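Local structure of probable zinc protease PqqL (Escherichia coli, 6OFT) at residues 285-290 with 320-325. The protein is probably a zinc-dependent periplasmic endopeptidase of the M16 family, represented here by the first half of the full-length enzyme. Numbering follows the deposited sequence.
Sequences QLFNQR and LFFRVN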
# COMPACT_ATOMS: atom_id res chain seq x y z
N GLN A 285 12.05 -5.00 -12.44
CA GLN A 285 12.86 -3.96 -13.06
C GLN A 285 13.50 -4.40 -14.38
O GLN A 285 13.50 -3.62 -15.34
CB GLN A 285 13.93 -3.41 -12.11
CG GLN A 285 14.69 -2.21 -12.73
CD GLN A 285 15.55 -1.44 -11.77
OE1 GLN A 285 15.47 -1.61 -10.55
NE2 GLN A 285 16.38 -0.55 -12.30
N LEU A 286 14.04 -5.62 -14.44
CA LEU A 286 14.69 -6.14 -15.64
C LEU A 286 13.70 -6.23 -16.81
O LEU A 286 14.05 -5.85 -17.93
CB LEU A 286 15.37 -7.48 -15.36
CG LEU A 286 16.70 -7.43 -14.59
CD1 LEU A 286 16.97 -8.75 -13.92
CD2 LEU A 286 17.86 -7.07 -15.50
N PHE A 287 12.45 -6.67 -16.53
CA PHE A 287 11.38 -6.73 -17.52
C PHE A 287 11.13 -5.32 -18.08
O PHE A 287 11.12 -5.13 -19.29
CB PHE A 287 10.08 -7.28 -16.89
CG PHE A 287 8.94 -7.41 -17.87
CD1 PHE A 287 8.11 -6.32 -18.14
CD2 PHE A 287 8.70 -8.61 -18.52
CE1 PHE A 287 7.05 -6.44 -19.04
CE2 PHE A 287 7.64 -8.72 -19.43
CZ PHE A 287 6.82 -7.63 -19.68
N ASN A 288 10.95 -4.33 -17.17
CA ASN A 288 10.72 -2.91 -17.46
C ASN A 288 11.83 -2.34 -18.32
O ASN A 288 11.54 -1.67 -19.31
CB ASN A 288 10.57 -2.10 -16.16
CG ASN A 288 9.28 -2.38 -15.44
OD1 ASN A 288 8.37 -2.96 -16.03
ND2 ASN A 288 9.16 -1.99 -14.17
N GLN A 289 13.09 -2.61 -17.92
CA GLN A 289 14.32 -2.20 -18.60
C GLN A 289 14.30 -2.71 -20.04
O GLN A 289 14.36 -1.89 -20.96
CB GLN A 289 15.56 -2.70 -17.81
CG GLN A 289 16.92 -2.39 -18.45
CD GLN A 289 18.07 -2.63 -17.50
OE1 GLN A 289 18.75 -3.67 -17.55
NE2 GLN A 289 18.34 -1.67 -16.63
N ARG A 290 14.13 -4.03 -20.25
CA ARG A 290 14.10 -4.62 -21.59
C ARG A 290 13.02 -4.03 -22.48
O ARG A 290 13.33 -3.63 -23.59
CB ARG A 290 14.01 -6.15 -21.56
CG ARG A 290 14.63 -6.74 -22.83
CD ARG A 290 14.62 -8.24 -22.83
NE ARG A 290 15.75 -8.79 -22.09
CZ ARG A 290 15.92 -10.09 -21.90
NH1 ARG A 290 15.07 -10.96 -22.42
NH2 ARG A 290 16.96 -10.53 -21.21
N LEU A 320 2.16 -10.10 -8.85
CA LEU A 320 3.16 -9.63 -9.78
C LEU A 320 2.50 -9.66 -11.15
O LEU A 320 2.07 -10.73 -11.60
CB LEU A 320 4.39 -10.54 -9.76
CG LEU A 320 5.66 -10.03 -9.09
CD1 LEU A 320 5.51 -10.02 -7.59
CD2 LEU A 320 6.82 -10.92 -9.44
N PHE A 321 2.36 -8.49 -11.80
CA PHE A 321 1.77 -8.44 -13.14
C PHE A 321 2.72 -7.90 -14.21
O PHE A 321 3.60 -7.09 -13.92
CB PHE A 321 0.44 -7.69 -13.15
CG PHE A 321 0.46 -6.22 -12.82
CD1 PHE A 321 0.61 -5.27 -13.82
CD2 PHE A 321 0.28 -5.79 -11.51
CE1 PHE A 321 0.63 -3.91 -13.51
CE2 PHE A 321 0.27 -4.42 -11.20
CZ PHE A 321 0.42 -3.49 -12.21
N PHE A 322 2.48 -8.30 -15.46
CA PHE A 322 3.26 -7.87 -16.63
C PHE A 322 2.27 -7.32 -17.63
O PHE A 322 1.41 -8.05 -18.11
CB PHE A 322 4.09 -9.03 -17.20
CG PHE A 322 5.01 -9.66 -16.18
CD1 PHE A 322 4.60 -10.76 -15.43
CD2 PHE A 322 6.29 -9.16 -15.97
CE1 PHE A 322 5.44 -11.32 -14.47
CE2 PHE A 322 7.13 -9.72 -15.01
CZ PHE A 322 6.71 -10.81 -14.26
N ARG A 323 2.35 -6.01 -17.88
CA ARG A 323 1.43 -5.30 -18.76
C ARG A 323 2.08 -4.66 -19.97
O ARG A 323 3.18 -4.13 -19.88
CB ARG A 323 0.66 -4.25 -17.93
CG ARG A 323 -0.38 -3.44 -18.72
CD ARG A 323 -1.07 -2.40 -17.86
NE ARG A 323 -1.85 -3.00 -16.78
CZ ARG A 323 -3.05 -3.55 -16.93
NH1 ARG A 323 -3.62 -3.60 -18.14
NH2 ARG A 323 -3.70 -4.07 -15.89
N VAL A 324 1.36 -4.70 -21.12
CA VAL A 324 1.74 -4.03 -22.36
C VAL A 324 0.53 -3.18 -22.78
O VAL A 324 -0.57 -3.71 -22.94
CB VAL A 324 2.24 -4.98 -23.49
CG1 VAL A 324 2.30 -4.25 -24.83
CG2 VAL A 324 3.61 -5.58 -23.16
N ASN A 325 0.74 -1.86 -22.93
CA ASN A 325 -0.29 -0.92 -23.35
C ASN A 325 -0.38 -0.88 -24.87
O ASN A 325 0.64 -0.77 -25.56
CB ASN A 325 -0.05 0.46 -22.76
CG ASN A 325 0.08 0.45 -21.25
OD1 ASN A 325 1.05 0.98 -20.69
ND2 ASN A 325 -0.86 -0.17 -20.55
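An edge-to-face aromatic pair, F287 with F322, joins helix 271-296 to strand 317-326 in the second alpha/beta domain of this half-enzyme, the one matching the M16 inactive-domain family. The two ring centroids lie 4.9 Å apart with their planes at 56°, so the pair is tilted well short of a perpendicular T. F322 CD2 stands over the centre of the F287 ring, 3.5 Å above its plane; the closest approach is F322 CD2 to F287 CD2, 3.6 Å. Farther out on the F287 ring, CZ packs against F322 CB at 3.9 Å. F287 sends its CG anti to the backbone N (chi1 -179°), which carries the ring off the helix toward the strand. OD1 of neighbouring N288 lies in the plane of that ring, at its edge. That same oxygen accepts a hydrogen bond from A308 N on the edge strand 303-314, a polar link beside the aromatic one. L342 of helix 331-348 also touches F287, while F322 meets the ring of W421. With F287 cut back to an alanine, a gap is likely to open between helix and sheet, leaving F322 CD2 without the aromatic face beneath it. V324 touches L338 of helix 331-348, whereas F321 stacks on Y260: the alternation of a strand in an alpha/beta layered fold, with helices packed on one face of a mixed sheet, as in M16 peptidase domains.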